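Local coordinates for NADPH-flavin oxidoreductase (Helicobacter pylori, PDB 2H0U), which binds FMN as a homodimer of the nitroreductase family and probably transfers electrons between NAD(P)H and flavin, at residues 126-130 and 131-135; 139-142 and 143-146. All blocks are in the same frame, centred on the assembly; numbering follows the deposited sequence.

Contact 1 of 2, residues 126-130 and 131-135; sequences MKLNS and ERSLF
Ser130 and Ser133 grip one another in a capping box, the reciprocal side-chain-to-backbone pairing that closes the start of many helices and here opens helix 131-155. Ser130 is the N-cap: its OG accepts the amide of Ser133, OG to N 3.0 Å, along a nearly straight path of 168°. In return Ser130 N donates to Ser133 OG at 3.1 Å, a more bent bond of 141°. Both hydroxyls stand between their own backbone N and carbonyl carbon (chi1 76° for Ser130), which turns each one back toward the partner's main chain. The first regular bond of the helix follows directly, Leu134 N reaching Ser130 O at 3.1 Å.

Beside this polar pair is an apolar one. Leu128 is the centre of an inverse gamma turn, and its CB meets the CD2 methyl of Leu134 at 3.6 Å, the two side chains passing at a slant; a hydrophobic contact thus spans the cap from just before the helix to its first turn. Leu128 also packs on Trp137, about a turn beyond Leu134 in the helix.

Farther out, Lys127 leaves the preceding helix 113-125 with positive phi, and Asn129 ND2 ties the loop back to that helix through Glu123 O. Arg132 turns away from the cap. Its NE forms a salt bridge with Asp136, while NH1 donates to Lys127 O of the second subunit, a bond that is repeated in the other direction across the dimer. The loop and the helix start are also bridged by solvent: a water links Ser133 OG, 3.0 Å away, to Lys127 O, to which it donates weakly at 3.4 Å.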
# COMPACT_ATOMS: atom_id res chain seq x y z
N MSE A 126 15.97 8.17 1.38
CA MSE A 126 15.33 6.93 0.91
C MSE A 126 16.19 6.03 -0.01
O MSE A 126 15.76 4.93 -0.41
CB MSE A 126 13.99 7.27 0.23
CG MSE A 126 13.13 8.09 1.10
SE MSE A 126 11.24 7.73 0.85
CE MSE A 126 11.21 5.99 -0.00
N LYS A 127 17.38 6.51 -0.34
CA LYS A 127 18.33 5.75 -1.14
C LYS A 127 17.70 5.32 -2.48
O LYS A 127 17.80 4.15 -2.86
CB LYS A 127 18.84 4.52 -0.35
CG LYS A 127 19.68 4.85 0.89
CD LYS A 127 20.66 5.98 0.61
CE LYS A 127 21.73 5.62 -0.44
NZ LYS A 127 22.84 6.63 -0.47
N LEU A 128 17.01 6.25 -3.15
CA LEU A 128 16.39 5.96 -4.45
C LEU A 128 17.40 6.34 -5.51
O LEU A 128 17.35 7.45 -6.07
CB LEU A 128 15.09 6.74 -4.66
CG LEU A 128 14.03 6.56 -3.57
CD1 LEU A 128 12.74 7.26 -3.96
CD2 LEU A 128 13.78 5.06 -3.33
N ASN A 129 18.32 5.42 -5.75
CA ASN A 129 19.51 5.70 -6.56
C ASN A 129 19.62 4.89 -7.83
O ASN A 129 20.69 4.86 -8.46
CB ASN A 129 20.75 5.45 -5.74
CG ASN A 129 20.69 6.09 -4.38
OD1 ASN A 129 20.80 5.40 -3.38
ND2 ASN A 129 20.55 7.42 -4.33
N SER A 130 18.54 4.23 -8.22
CA SER A 130 18.57 3.42 -9.43
C SER A 130 17.20 3.50 -10.07
O SER A 130 16.19 3.85 -9.41
CB SER A 130 18.91 1.96 -9.09
OG SER A 130 17.79 1.30 -8.50
N GLU A 131 17.11 3.14 -11.34
CA GLU A 131 15.78 3.11 -11.96
C GLU A 131 14.80 2.17 -11.23
O GLU A 131 13.63 2.53 -10.98
CB GLU A 131 15.91 2.82 -13.47
CG GLU A 131 16.39 4.09 -14.28
CD GLU A 131 15.61 5.41 -13.91
OE1 GLU A 131 14.35 5.48 -14.12
OE2 GLU A 131 16.26 6.37 -13.40
N ARG A 132 15.28 0.99 -10.83
CA ARG A 132 14.41 0.03 -10.13
C ARG A 132 13.95 0.54 -8.76
O ARG A 132 12.76 0.40 -8.43
CB ARG A 132 15.11 -1.34 -10.03
CG ARG A 132 14.43 -2.33 -9.08
CD ARG A 132 13.25 -2.95 -9.76
NE ARG A 132 12.54 -3.99 -9.01
CZ ARG A 132 12.72 -5.30 -9.18
NH1 ARG A 132 13.66 -5.76 -10.02
NH2 ARG A 132 11.99 -6.17 -8.49
N SER A 133 14.86 1.13 -7.96
CA SER A 133 14.46 1.62 -6.64
C SER A 133 13.44 2.75 -6.75
O SER A 133 12.48 2.82 -5.96
CB SER A 133 15.71 1.97 -5.77
OG SER A 133 16.40 3.07 -6.30
N LEU A 134 13.61 3.61 -7.77
CA LEU A 134 12.66 4.72 -8.03
C LEU A 134 11.31 4.17 -8.42
O LEU A 134 10.27 4.67 -7.98
CB LEU A 134 13.18 5.63 -9.17
CG LEU A 134 14.26 6.65 -8.71
CD1 LEU A 134 14.98 7.19 -9.94
CD2 LEU A 134 13.69 7.79 -7.83
N PHE A 135 11.33 3.21 -9.33
CA PHE A 135 10.08 2.56 -9.76
C PHE A 135 9.35 1.88 -8.59
O PHE A 135 8.13 2.06 -8.40
CB PHE A 135 10.31 1.56 -10.88
CG PHE A 135 9.07 0.82 -11.20
CD1 PHE A 135 8.06 1.45 -11.92
CD2 PHE A 135 8.83 -0.42 -10.64
CE1 PHE A 135 6.85 0.78 -12.18
CE2 PHE A 135 7.62 -1.09 -10.89
CZ PHE A 135 6.64 -0.48 -11.66
O HOH W 1 19.10 2.18 -5.34

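Contact 2 of 2, residues 139-142 and 143-146; sequences SKQT and YIQM. With FMN (flavin mononucleotide), chain B.
Thr142 and Tyr143 sit against Ser139 on a buried turn of helix 131-155, where a threonine hydroxyl folds back onto the main chain of its own helix. Thr142 OG1, held between its backbone N and carbonyl carbon (chi1 66°), donates to Ser139 O at 2.6 Å, in the carbonyl plane and on a lone pair. Thr142 OG1 and Ser139 OG are both hydrogen-bonded to Ser189 OG of strand 186-195. Ser139 O lies at the edge of the Tyr143 ring, 3.2 Å from Tyr143 CD1. The amide of Tyr143 is bifurcated, its N donating weakly to Ser139 O and, at 3.0 Å, to Lys140 O. The bond from Ile144 N to Lys140 O is long and weak, 3.5 Å. From Gln145 N to Gln141 O onward the bonds are regular, Met146 N meeting Thr142 O at 2.9 Å.

Against these short polar contacts, the face toward the flavin is looser, though buried too. There Ile144 CD1 lies 3.5 Å from the C8M methyl of the FMN, and Gln141 OE1 is equally near its C7M. These are van der Waals approaches; the amide is held by Ser43 N and Trp137 O, and its NE2 also reaches Glu164 of the second subunit. Tyr143 points elsewhere, its OH bonding to Glu164 of its own chain, and its side chain touches the other FMN.

Lys140 extends across the subunit interface, where its NZ forms a salt bridge with Asp136 of the second subunit. Elsewhere the helix packs on the sheet: Thr142 and Gln145 on Trp49 of strand 49-54, Met146 on Tyr83 of strand 79-86, and Tyr143 on Ser189 and Val190 of strand 186-195.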
# COMPACT_ATOMS: atom_id res chain seq x y z
N SER A 139 5.70 2.47 -7.04
CA SER A 139 4.83 1.27 -6.89
C SER A 139 4.23 1.13 -5.48
O SER A 139 3.05 0.82 -5.32
CB SER A 139 5.64 0.01 -7.27
OG SER A 139 4.90 -1.21 -7.04
N LYS A 140 5.03 1.38 -4.46
CA LYS A 140 4.49 1.42 -3.08
C LYS A 140 3.25 2.34 -2.96
O LYS A 140 2.28 2.00 -2.25
CB LYS A 140 5.61 1.87 -2.09
CG LYS A 140 6.71 0.79 -1.90
CD LYS A 140 7.85 1.34 -0.98
CE LYS A 140 9.10 0.47 -1.20
NZ LYS A 140 10.11 0.78 -0.11
N GLN A 141 3.31 3.51 -3.61
CA GLN A 141 2.20 4.46 -3.53
C GLN A 141 0.95 3.81 -4.15
O GLN A 141 -0.15 3.96 -3.61
CB GLN A 141 2.51 5.79 -4.28
CG GLN A 141 3.95 6.38 -4.00
CD GLN A 141 4.26 6.53 -2.52
OE1 GLN A 141 3.48 7.11 -1.76
NE2 GLN A 141 5.42 6.02 -2.11
N THR A 142 1.13 3.08 -5.24
CA THR A 142 -0.01 2.40 -5.86
C THR A 142 -0.61 1.32 -4.97
O THR A 142 -1.79 0.96 -5.13
CB THR A 142 0.29 1.72 -7.24
OG1 THR A 142 1.23 0.63 -7.10
CG2 THR A 142 0.78 2.74 -8.27
N TYR A 143 0.17 0.78 -4.04
CA TYR A 143 -0.43 -0.24 -3.14
C TYR A 143 -1.43 0.44 -2.21
O TYR A 143 -2.41 -0.17 -1.82
CB TYR A 143 0.64 -1.03 -2.37
CG TYR A 143 1.21 -2.23 -3.16
CD1 TYR A 143 1.80 -2.03 -4.41
CD2 TYR A 143 1.11 -3.54 -2.67
CE1 TYR A 143 2.31 -3.11 -5.19
CE2 TYR A 143 1.65 -4.64 -3.41
CZ TYR A 143 2.23 -4.38 -4.68
OH TYR A 143 2.74 -5.38 -5.46
N ILE A 144 -1.14 1.69 -1.79
CA ILE A 144 -2.13 2.49 -1.03
C ILE A 144 -3.40 2.67 -1.88
O ILE A 144 -4.52 2.46 -1.41
CB ILE A 144 -1.58 3.87 -0.62
CG1 ILE A 144 -0.32 3.70 0.21
CG2 ILE A 144 -2.69 4.70 0.16
CD1 ILE A 144 0.38 5.13 0.52
N GLN A 145 -3.21 3.07 -3.12
CA GLN A 145 -4.34 3.32 -4.02
C GLN A 145 -5.19 2.06 -4.13
O GLN A 145 -6.41 2.11 -4.03
CB GLN A 145 -3.77 3.70 -5.40
CG GLN A 145 -4.78 4.07 -6.43
CD GLN A 145 -4.12 4.47 -7.74
OE1 GLN A 145 -3.28 3.77 -8.29
NE2 GLN A 145 -4.48 5.64 -8.20
N MSE A 146 -4.54 0.92 -4.37
CA MSE A 146 -5.28 -0.36 -4.51
C MSE A 146 -5.94 -0.77 -3.19
O MSE A 146 -7.11 -1.20 -3.17
CB MSE A 146 -4.31 -1.47 -5.00
CG MSE A 146 -4.95 -2.84 -4.94
SE MSE A 146 -3.71 -4.30 -5.33
CE MSE A 146 -2.62 -4.24 -3.70
N1 FMN B . 3.58 14.39 4.74
C2 FMN B . 4.54 14.99 5.54
O2 FMN B . 4.34 16.12 5.95
N3 FMN B . 5.72 14.35 5.83
C4 FMN B . 5.97 13.11 5.32
O4 FMN B . 6.96 12.48 5.70
C4A FMN B . 5.01 12.51 4.47
N5 FMN B . 5.24 11.27 3.95
C5A FMN B . 4.27 10.61 3.20
C6 FMN B . 4.57 9.32 2.72
C7 FMN B . 3.59 8.67 1.96
C7M FMN B . 3.74 7.19 1.77
C8 FMN B . 2.37 9.29 1.63
C8M FMN B . 1.22 8.44 1.06
C9 FMN B . 2.10 10.56 2.12
C9A FMN B . 3.07 11.24 2.89
N10 FMN B . 2.83 12.53 3.37
C10 FMN B . 3.80 13.15 4.19
C1' FMN B . 1.56 13.28 3.07
C2' FMN B . 1.40 13.62 1.59
O2' FMN B . 1.99 14.88 1.36
C3' FMN B . -0.10 13.66 1.29
O3' FMN B . -0.67 12.38 1.50
C4' FMN B . -0.48 14.05 -0.13
O4' FMN B . -0.08 15.40 -0.33
C5' FMN B . -1.98 13.91 -0.46
O5' FMN B . -2.70 14.76 0.46
P FMN B . -3.82 14.13 1.42
O1P FMN B . -3.15 12.98 2.14
O2P FMN B . -4.22 15.24 2.38
O3P FMN B . -4.99 13.65 0.61

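Contacts 1 and 2 follow one another along helix 131-155, their centres about 16 Å apart: contact 1 starts the helix near the periphery, about 18 Å from the centre of the chain, and contact 2 lies about 3 Å from that centre. They differ in their relation to the cofactor. The side chain of Leu128 in contact 1 stays about 11 Å from a bound FMN, whereas contact 2 borders both flavins of the dimer, Tyr143 being about 4 Å from one of them. Both also meet the second subunit, so a single helix carries dimer contacts from its capped end into the FMN pockets.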